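Local coordinates for protein apicoplast TIC22, putative (Plasmodium falciparum 3D7, PDB 4E6Z) that acts as an essential chaperone required for the import of proteins into the apicoplast, the plastid of the malaria parasite, at residues A[72-75]-A[76-79]; A[195-198]-A[199-202]; A[202-206]-A[207-211]; A[217-220]-A[221-225]. One frame throughout, in Å; residues are numbered along the deposited sequence.

Contact 1 (A[72-75]-A[76-79])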
loop_
_atom_site.group_PDB
_atom_site.type_symbol
_atom_site.label_atom_id
_atom_site.label_comp_id
_atom_site.label_asym_id
_atom_site.label_seq_id
_atom_site.Cartn_x
_atom_site.Cartn_y
_atom_site.Cartn_z
ATOM N N GLU A 72 -4.544 -1.976 13.929
ATOM C CA GLU A 72 -5.227 -3.201 13.531
ATOM C C GLU A 72 -5.873 -3.043 12.157
ATOM O O GLU A 72 -6.018 -4.014 11.414
ATOM C CB GLU A 72 -6.274 -3.593 14.577
ATOM C CG GLU A 72 -6.827 -5.002 14.420
ATOM C CD GLU A 72 -7.777 -5.387 15.543
ATOM O OE1 GLU A 72 -8.178 -4.495 16.322
ATOM O OE2 GLU A 72 -8.124 -6.584 15.648
ATOM N N LYS A 73 -6.257 -1.816 11.819
ATOM C CA LYS A 73 -6.842 -1.537 10.512
ATOM C C LYS A 73 -5.795 -1.645 9.405
ATOM O O LYS A 73 -6.115 -1.986 8.266
ATOM C CB LYS A 73 -7.491 -0.149 10.487
ATOM C CG LYS A 73 -8.774 -0.031 11.293
ATOM C CD LYS A 73 -9.518 1.251 10.943
ATOM C CE LYS A 73 -10.906 1.284 11.565
ATOM N NZ LYS A 73 -11.717 2.429 11.054
ATOM N N LEU A 74 -4.547 -1.346 9.752
ATOM C CA LEU A 74 -3.441 -1.396 8.798
ATOM C C LEU A 74 -2.943 -2.824 8.606
ATOM O O LEU A 74 -2.190 -3.112 7.674
ATOM C CB LEU A 74 -2.285 -0.520 9.283
ATOM C CG LEU A 74 -2.580 0.961 9.529
ATOM C CD1 LEU A 74 -1.315 1.695 9.953
ATOM C CD2 LEU A 74 -3.161 1.581 8.292
ATOM N N GLU A 75 -3.375 -3.715 9.490
ATOM C CA GLU A 75 -2.872 -5.082 9.520
ATOM C C GLU A 75 -3.286 -5.870 8.279
ATOM O O GLU A 75 -2.558 -6.755 7.823
ATOM C CB GLU A 75 -3.354 -5.792 10.789
ATOM C CG GLU A 75 -2.407 -6.858 11.313
ATOM C CD GLU A 75 -2.791 -7.341 12.703
ATOM O OE1 GLU A 75 -3.896 -6.990 13.174
ATOM O OE2 GLU A 75 -1.989 -8.068 13.326
ATOM N N VAL A 76 -4.452 -5.542 7.732
ATOM C CA VAL A 76 -4.983 -6.255 6.571
ATOM C C VAL A 76 -4.349 -5.795 5.256
ATOM O O VAL A 76 -4.607 -6.370 4.199
ATOM C CB VAL A 76 -6.511 -6.102 6.464
ATOM C CG1 VAL A 76 -7.170 -6.516 7.768
ATOM C CG2 VAL A 76 -6.872 -4.668 6.107
ATOM N N ILE A 77 -3.528 -4.756 5.323
ATOM C CA ILE A 77 -2.845 -4.260 4.137
ATOM C C ILE A 77 -1.464 -4.904 4.001
ATOM O O ILE A 77 -0.582 -4.667 4.827
ATOM C CB ILE A 77 -2.678 -2.735 4.186
ATOM C CG1 ILE A 77 -4.028 -2.057 4.439
ATOM C CG2 ILE A 77 -2.040 -2.228 2.900
ATOM C CD1 ILE A 77 -3.913 -0.597 4.821
ATOM N N PRO A 78 -1.280 -5.728 2.956
ATOM C CA PRO A 78 -0.002 -6.390 2.680
ATOM C C PRO A 78 1.065 -5.395 2.244
ATOM O O PRO A 78 0.748 -4.413 1.572
ATOM C CB PRO A 78 -0.334 -7.328 1.510
ATOM C CG PRO A 78 -1.828 -7.433 1.494
ATOM C CD PRO A 78 -2.313 -6.108 1.979
ATOM N N VAL A 79 2.309 -5.648 2.638
ATOM C CA VAL A 79 3.457 -4.883 2.165
ATOM C C VAL A 79 4.550 -5.867 1.750
ATOM O O VAL A 79 4.731 -6.912 2.383
ATOM C CB VAL A 79 4.000 -3.939 3.249
ATOM C CG1 VAL A 79 5.270 -3.228 2.760
ATOM C CG2 VAL A 79 2.937 -2.940 3.657
#
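L74 and I77 are the ends of a type I beta turn that carries the chain from the short helix 70-73 into strand 78-83. One backbone hydrogen bond closes it, from I77 N to L74 O at 3.2 Å and 154° at the hydrogen. The donor stands above the carbonyl plane, about 60° out of it, so not on a lone pair. Within 72-75 a weak bond from E75 N to E72 O precedes the turn. From the end of the turn onward, I77 bonds through its backbone with M135 and V79 with I133.

The apolar part of the contact is slight. I77 CG1, anti to the carbonyl carbon (chi1 -53°), sends CD1 back to L74 CD2 at 4.2 Å. Both side chains are buried: M135, at the start of helix 135-150, and F257, on strand 255-258, touch each of them, so the turn packs against both elements.

Charged ends look elsewhere. K73 is largely buried, and its NZ is satisfied by a hydrogen bond to the backbone oxygen of F255, tying this part of the chain to strand 255-258. E75 OE2, on the exposed side, makes a long, weak ion pair with K136.

Two carbons rest on backbone oxygens. I77 lays its CB over L74 O at 3.5 Å, and V76, at the exposed corner, sets its CG2 methyl 3.5 Å from K73 O.

Contact 2 (A[195-198]-A[199-202])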
loop_
_atom_site.group_PDB
_atom_site.type_symbol
_atom_site.label_atom_id
_atom_site.label_comp_id
_atom_site.label_asym_id
_atom_site.label_seq_id
_atom_site.Cartn_x
_atom_site.Cartn_y
_atom_site.Cartn_z
ATOM N N PHE A 195 -8.318 5.710 -2.765
ATOM C CA PHE A 195 -9.466 6.228 -3.498
ATOM C C PHE A 195 -10.779 5.968 -2.765
ATOM O O PHE A 195 -10.940 4.942 -2.106
ATOM C CB PHE A 195 -9.527 5.593 -4.891
ATOM C CG PHE A 195 -8.250 5.725 -5.675
ATOM C CD1 PHE A 195 -8.061 6.787 -6.547
ATOM C CD2 PHE A 195 -7.239 4.786 -5.541
ATOM C CE1 PHE A 195 -6.885 6.910 -7.266
ATOM C CE2 PHE A 195 -6.063 4.902 -6.262
ATOM C CZ PHE A 195 -5.886 5.964 -7.127
ATOM N N TYR A 196 -11.722 6.899 -2.884
ATOM C CA TYR A 196 -13.060 6.681 -2.340
ATOM C C TYR A 196 -14.133 7.400 -3.153
ATOM O O TYR A 196 -13.835 8.312 -3.925
ATOM C CB TYR A 196 -13.133 7.090 -0.864
ATOM C CG TYR A 196 -13.321 8.570 -0.630
ATOM C CD1 TYR A 196 -14.574 9.089 -0.331
ATOM C CD2 TYR A 196 -12.249 9.447 -0.702
ATOM C CE1 TYR A 196 -14.758 10.442 -0.115
ATOM C CE2 TYR A 196 -12.421 10.802 -0.487
ATOM C CZ TYR A 196 -13.677 11.296 -0.194
ATOM O OH TYR A 196 -13.848 12.646 0.021
ATOM N N ALA A 197 -15.381 6.976 -2.973
ATOM C CA ALA A 197 -16.514 7.574 -3.670
ATOM C C ALA A 197 -17.480 8.223 -2.684
ATOM O O ALA A 197 -17.721 7.698 -1.593
ATOM C CB ALA A 197 -17.230 6.530 -4.512
ATOM N N GLU A 198 -18.032 9.363 -3.087
ATOM C CA GLU A 198 -18.907 10.172 -2.238
ATOM C C GLU A 198 -20.067 9.410 -1.603
ATOM O O GLU A 198 -20.272 9.463 -0.388
ATOM C CB GLU A 198 -19.468 11.343 -3.045
ATOM C CG GLU A 198 -18.416 12.310 -3.550
ATOM C CD GLU A 198 -17.943 13.276 -2.481
ATOM O OE1 GLU A 198 -17.474 12.815 -1.418
ATOM O OE2 GLU A 198 -18.038 14.501 -2.709
ATOM N N ASN A 199 -20.835 8.713 -2.430
ATOM C CA ASN A 199 -22.085 8.117 -1.970
ATOM C C ASN A 199 -22.004 6.609 -1.775
ATOM O O ASN A 199 -23.008 5.905 -1.882
ATOM C CB ASN A 199 -23.211 8.467 -2.945
ATOM C CG ASN A 199 -23.467 9.962 -3.027
ATOM O OD1 ASN A 199 -23.945 10.574 -2.071
ATOM N ND2 ASN A 199 -23.144 10.559 -4.170
ATOM N N LEU A 200 -20.804 6.123 -1.480
ATOM C CA LEU A 200 -20.558 4.691 -1.335
ATOM C C LEU A 200 -20.233 4.322 0.111
ATOM O O LEU A 200 -19.410 4.970 0.757
ATOM C CB LEU A 200 -19.412 4.256 -2.251
ATOM C CG LEU A 200 -19.110 2.759 -2.278
ATOM C CD1 LEU A 200 -20.302 1.992 -2.829
ATOM C CD2 LEU A 200 -17.869 2.480 -3.102
ATOM N N TYR A 201 -20.883 3.276 0.612
ATOM C CA TYR A 201 -20.672 2.828 1.983
ATOM C C TYR A 201 -20.477 1.315 2.061
ATOM O O TYR A 201 -20.733 0.590 1.098
ATOM C CB TYR A 201 -21.856 3.231 2.869
ATOM C CG TYR A 201 -22.113 4.719 2.927
ATOM C CD1 TYR A 201 -21.581 5.496 3.947
ATOM C CD2 TYR A 201 -22.893 5.347 1.963
ATOM C CE1 TYR A 201 -21.817 6.857 4.004
ATOM C CE2 TYR A 201 -23.130 6.706 2.009
ATOM C CZ TYR A 201 -22.591 7.456 3.032
ATOM O OH TYR A 201 -22.826 8.811 3.085
ATOM N N ILE A 202 -20.008 0.854 3.215
ATOM C CA ILE A 202 -19.987 -0.567 3.541
ATOM C C ILE A 202 -20.300 -0.736 5.021
ATOM O O ILE A 202 -20.039 0.161 5.822
ATOM C CB ILE A 202 -18.628 -1.225 3.236
ATOM C CG1 ILE A 202 -17.493 -0.464 3.928
ATOM C CG2 ILE A 202 -18.395 -1.303 1.736
ATOM C CD1 ILE A 202 -16.176 -1.213 3.939
#
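A197 and L200 face each other across a type I beta turn that interrupts strand 193-203, a kink within one arm of the hairpin formed with strand 208-213. The turn is closed loosely: L200 N reaches A197 O at 3.5 Å, a weak hydrogen bond although fairly straight at 158°. Beside it the two CB atoms meet at 3.9 Å, the apolar side-chain contact between the two halves of the turn. L200 has CG anti to its own N (chi1 -176°), which turns the isobutyl group away from A197 CB and towards L219 of helix 216-227.

At the corner, N199 keeps its amide beside the preceding residue, with ND2 3.9 Å from E198 CB. Only the carboxylate end of E198 leads away from the turn, the glutamate chain folding at chi2 (-79°).

The next shell fixes both polar ends. E198 OE2 makes a salt bridge to K239 on the adjoining strand 238-242, and N199 ND2 donates to the backbone oxygen of D235, so the corner is held against the chain that leads into that strand. On the buried side, L219 of helix 216-227 touches F195, A197 and L200, and I223 adds a second contact to A197.

Past the turn the chain returns to the sheet, where I202 pairs with I209. Y201 swings its ring back towards the corner, its OH ending 4.4 Å from E198 O.

Contact 3 (A[202-206]-A[207-211])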
loop_
_atom_site.group_PDB
_atom_site.type_symbol
_atom_site.label_atom_id
_atom_site.label_comp_id
_atom_site.label_asym_id
_atom_site.label_seq_id
_atom_site.Cartn_x
_atom_site.Cartn_y
_atom_site.Cartn_z
ATOM N N ILE A 202 -20.008 0.854 3.215
ATOM C CA ILE A 202 -19.987 -0.567 3.541
ATOM C C ILE A 202 -20.300 -0.736 5.021
ATOM O O ILE A 202 -20.039 0.161 5.822
ATOM C CB ILE A 202 -18.628 -1.225 3.236
ATOM C CG1 ILE A 202 -17.493 -0.464 3.928
ATOM C CG2 ILE A 202 -18.395 -1.303 1.736
ATOM C CD1 ILE A 202 -16.176 -1.213 3.939
ATOM N N GLN A 203 -20.863 -1.882 5.387
ATOM C CA GLN A 203 -21.214 -2.123 6.780
ATOM C C GLN A 203 -20.107 -2.850 7.544
ATOM O O GLN A 203 -19.838 -4.028 7.306
ATOM C CB GLN A 203 -22.552 -2.870 6.892
ATOM C CG GLN A 203 -22.625 -4.180 6.121
ATOM C CD GLN A 203 -24.005 -4.817 6.181
ATOM O OE1 GLN A 203 -25.009 -4.137 6.403
ATOM N NE2 GLN A 203 -24.060 -6.129 5.980
ATOM N N LYS A 204 -19.457 -2.128 8.451
ATOM C CA LYS A 204 -18.495 -2.724 9.366
ATOM C C LYS A 204 -19.242 -3.164 10.621
ATOM O O LYS A 204 -20.472 -3.175 10.641
ATOM C CB LYS A 204 -17.386 -1.726 9.708
ATOM C CG LYS A 204 -16.197 -2.328 10.443
ATOM C CD LYS A 204 -15.690 -3.579 9.743
ATOM C CE LYS A 204 -14.525 -4.196 10.497
ATOM N NZ LYS A 204 -14.868 -4.468 11.920
ATOM N N ASP A 205 -18.506 -3.526 11.666
ATOM C CA ASP A 205 -19.120 -4.036 12.886
ATOM C C ASP A 205 -19.265 -2.951 13.951
ATOM O O ASP A 205 -18.278 -2.530 14.555
ATOM C CB ASP A 205 -18.307 -5.210 13.434
ATOM C CG ASP A 205 -18.046 -6.274 12.385
ATOM O OD1 ASP A 205 -18.930 -7.128 12.168
ATOM O OD2 ASP A 205 -16.956 -6.253 11.775
ATOM N N GLY A 206 -20.497 -2.502 14.176
ATOM C CA GLY A 206 -21.648 -2.992 13.438
ATOM C C GLY A 206 -22.327 -1.877 12.664
ATOM O O GLY A 206 -23.435 -2.044 12.145
ATOM N N SER A 207 -21.654 -0.734 12.593
ATOM C CA SER A 207 -22.157 0.422 11.861
ATOM C C SER A 207 -21.588 0.444 10.448
ATOM O O SER A 207 -20.802 -0.425 10.076
ATOM C CB SER A 207 -21.787 1.714 12.590
ATOM O OG SER A 207 -20.381 1.873 12.658
ATOM N N ASN A 208 -21.982 1.447 9.668
ATOM C CA ASN A 208 -21.526 1.565 8.287
ATOM C C ASN A 208 -20.441 2.631 8.110
ATOM O O ASN A 208 -20.489 3.693 8.730
ATOM C CB ASN A 208 -22.709 1.843 7.355
ATOM C CG ASN A 208 -23.356 3.182 7.624
ATOM O OD1 ASN A 208 -24.073 3.352 8.610
ATOM N ND2 ASN A 208 -23.105 4.146 6.746
ATOM N N ILE A 209 -19.465 2.336 7.256
ATOM C CA ILE A 209 -18.340 3.237 7.038
ATOM C C ILE A 209 -18.077 3.471 5.552
ATOM O O ILE A 209 -18.714 2.861 4.691
ATOM C CB ILE A 209 -17.055 2.695 7.694
ATOM C CG1 ILE A 209 -16.625 1.390 7.022
ATOM C CG2 ILE A 209 -17.261 2.491 9.189
ATOM C CD1 ILE A 209 -15.508 0.672 7.745
ATOM N N ILE A 210 -17.137 4.361 5.255
ATOM C CA ILE A 210 -16.752 4.630 3.876
ATOM C C ILE A 210 -15.548 3.784 3.476
ATOM O O ILE A 210 -14.513 3.817 4.142
ATOM C CB ILE A 210 -16.432 6.122 3.654
ATOM C CG1 ILE A 210 -17.707 6.960 3.761
ATOM C CG2 ILE A 210 -15.754 6.333 2.295
ATOM C CD1 ILE A 210 -17.492 8.437 3.520
ATOM N N PRO A 211 -15.685 3.019 2.384
ATOM C CA PRO A 211 -14.607 2.157 1.892
ATOM C C PRO A 211 -13.479 2.993 1.299
ATOM O O PRO A 211 -13.735 3.905 0.514
ATOM C CB PRO A 211 -15.282 1.338 0.784
ATOM C CG PRO A 211 -16.754 1.594 0.921
ATOM C CD PRO A 211 -16.881 2.942 1.533
#
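I202 and I209 both hold CG1 between the backbone N and the carbonyl carbon (chi1 54° and 65°), which turns their CG1 atoms to one another at 3.7 Å on the same face of the sheet. I202 CG2, anti to the carbonyl carbon, presses on P211 CG at 3.4 Å, tighter than ordinary van der Waals contact. I209 CD1 extends the other way along the hairpin to K204 CB, 3.6 Å off, its side chain running beside the aliphatic part of the lysine.

The backbones form the end of the beta hairpin of strands 193-203 and 208-213. I202 and I209 form an antiparallel hydrogen-bonded pair near that end: I202 N gives to I209 O at 2.8 Å, and I209 N to I202 O at 2.7 Å, both donors lying nearly in line with the carbonyl bond. Q203 and N208 follow as a non-hydrogen-bonded pair with their side chains on the opposite face. Nearer the loop, K204 N makes a weak, bent bond to S207 O.

The peptide between D205 and G206 is cis, within the loop that joins the strands. The lysine, bent at chi2 and chi4, brings K204 NZ within 2.8 Å of D205 OD2, a salt bridge received on the carboxylate's anti lone pair, though D205 is poorly ordered.

Contact 4 (A[217-220]-A[221-225])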
loop_
_atom_site.group_PDB
_atom_site.type_symbol
_atom_site.label_atom_id
_atom_site.label_comp_id
_atom_site.label_asym_id
_atom_site.label_seq_id
_atom_site.Cartn_x
_atom_site.Cartn_y
_atom_site.Cartn_z
ATOM N N GLU A 217 -9.326 0.463 -9.457
ATOM C CA GLU A 217 -10.156 -0.523 -10.139
ATOM C C GLU A 217 -11.074 -1.290 -9.183
ATOM O O GLU A 217 -12.152 -1.739 -9.579
ATOM C CB GLU A 217 -9.298 -1.480 -10.978
ATOM C CG GLU A 217 -7.866 -1.664 -10.474
ATOM C CD GLU A 217 -6.919 -0.563 -10.934
ATOM O OE1 GLU A 217 -6.520 -0.562 -12.120
ATOM O OE2 GLU A 217 -6.561 0.297 -10.103
ATOM N N ASP A 218 -10.654 -1.430 -7.928
ATOM C CA ASP A 218 -11.511 -2.031 -6.906
ATOM C C ASP A 218 -12.673 -1.095 -6.571
ATOM O O ASP A 218 -13.807 -1.537 -6.398
ATOM C CB ASP A 218 -10.715 -2.351 -5.638
ATOM C CG ASP A 218 -9.750 -3.519 -5.823
ATOM O OD1 ASP A 218 -9.927 -4.312 -6.776
ATOM O OD2 ASP A 218 -8.818 -3.648 -5.003
ATOM N N LEU A 219 -12.375 0.197 -6.474
ATOM C CA LEU A 219 -13.385 1.208 -6.207
ATOM C C LEU A 219 -14.429 1.233 -7.316
ATOM O O LEU A 219 -15.626 1.120 -7.055
ATOM C CB LEU A 219 -12.743 2.592 -6.058
ATOM C CG LEU A 219 -13.720 3.773 -5.983
ATOM C CD1 LEU A 219 -14.679 3.608 -4.820
ATOM C CD2 LEU A 219 -12.976 5.099 -5.883
ATOM N N LYS A 220 -13.968 1.382 -8.555
ATOM C CA LYS A 220 -14.860 1.398 -9.708
ATOM C C LYS A 220 -15.692 0.125 -9.783
ATOM O O LYS A 220 -16.819 0.134 -10.276
ATOM C CB LYS A 220 -14.068 1.591 -11.004
ATOM C CG LYS A 220 -13.564 3.011 -11.208
ATOM C CD LYS A 220 -12.788 3.160 -12.506
ATOM C CE LYS A 220 -12.339 4.603 -12.709
ATOM N NZ LYS A 220 -11.421 4.768 -13.875
ATOM N N GLU A 221 -15.131 -0.971 -9.288
ATOM C CA GLU A 221 -15.829 -2.244 -9.299
ATOM C C GLU A 221 -16.945 -2.244 -8.261
ATOM O O GLU A 221 -18.018 -2.801 -8.492
ATOM C CB GLU A 221 -14.852 -3.389 -9.037
ATOM C CG GLU A 221 -15.285 -4.712 -9.630
ATOM C CD GLU A 221 -14.111 -5.532 -10.130
ATOM O OE1 GLU A 221 -14.296 -6.307 -11.093
ATOM O OE2 GLU A 221 -13.001 -5.392 -9.571
ATOM N N ALA A 222 -16.687 -1.608 -7.122
ATOM C CA ALA A 222 -17.669 -1.529 -6.044
ATOM C C ALA A 222 -18.792 -0.548 -6.394
ATOM O O ALA A 222 -19.929 -0.696 -5.943
ATOM C CB ALA A 222 -16.993 -1.133 -4.737
ATOM N N ILE A 223 -18.457 0.453 -7.199
ATOM C CA ILE A 223 -19.430 1.423 -7.675
ATOM C C ILE A 223 -20.404 0.769 -8.649
ATOM O O ILE A 223 -21.613 0.957 -8.549
ATOM C CB ILE A 223 -18.739 2.614 -8.364
ATOM C CG1 ILE A 223 -18.024 3.482 -7.327
ATOM C CG2 ILE A 223 -19.748 3.439 -9.136
ATOM C CD1 ILE A 223 -17.103 4.526 -7.926
ATOM N N GLU A 224 -19.870 -0.009 -9.586
ATOM C CA GLU A 224 -20.700 -0.693 -10.571
ATOM C C GLU A 224 -21.651 -1.687 -9.918
ATOM O O GLU A 224 -22.783 -1.858 -10.368
ATOM C CB GLU A 224 -19.840 -1.390 -11.628
ATOM C CG GLU A 224 -19.178 -0.428 -12.597
ATOM C CD GLU A 224 -20.165 0.572 -13.175
ATOM O OE1 GLU A 224 -21.094 0.148 -13.896
ATOM O OE2 GLU A 224 -20.013 1.783 -12.904
ATOM N N GLU A 225 -21.192 -2.344 -8.859
ATOM C CA GLU A 225 -22.053 -3.249 -8.108
ATOM C C GLU A 225 -23.217 -2.476 -7.497
ATOM O O GLU A 225 -24.328 -2.993 -7.372
ATOM C CB GLU A 225 -21.265 -3.949 -7.002
ATOM C CG GLU A 225 -22.124 -4.806 -6.085
ATOM C CD GLU A 225 -21.371 -5.288 -4.860
ATOM O OE1 GLU A 225 -22.015 -5.841 -3.943
ATOM O OE2 GLU A 225 -20.134 -5.110 -4.810
#
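E221, the first residue of 221-225, folds back on the preceding turn of helix 216-227: its N makes a weak bond to E217 O, and CB lies 3.2 Å from the same oxygen. Its OE2 comes within 4.3 Å of D218 OD1, a like-charged approach that may slightly raise the affinity of either for a proton; D218 also accepts from the backbone N of T261 through OD2.

A222 N bonds to D218 O at 3.0 Å, the donor tilted 25° from the carbonyl plane, and its methyl rests on L219 O. I223 N meets L219 O at 2.9 Å, nearly in line with the carbonyl. With CG1 anti to the carbonyl carbon (chi1 -71°), I223 reaches back over that oxygen to set CD1 4.0 Å from L219 CG, the two chains crossing at a slant. E224 N bonds to K220 O at 3.1 Å, and its CG sits against the same oxygen. E225 N continues the pattern to E221 O.

The amphipathic helix lies with its apolar side on the sheet. L219 meets F195, A197 and L200 of strand 193-203, F213 of strand 208-213 and I238 of strand 238-242; I223 touches A197, and A222 packs on F213.

How the contacts relate
Contacts 2, 3 and 4 belong to one unit, a hairpin with a helix laid on it. Contacts 2 and 3 share I202 and strand 193-203, while contact 4 meets contact 2 through L219, whose CD2 lies 3.6 Å from F195 CB. All four are partly buried; contact 1 stands apart, nearest the chain's centre, about 17 Å from contact 3 between centres. Chemistry follows place. The type I turn is closed by an ordinary bond in contact 1 and by a weak one in contact 2; contact 3, the most exposed, has paired strand bonds and, at its loop, a salt bridge to a poorly ordered aspartate; contact 4 has helical bonds, with leucine, isoleucine and a bonded aspartate inward and glutamates outward.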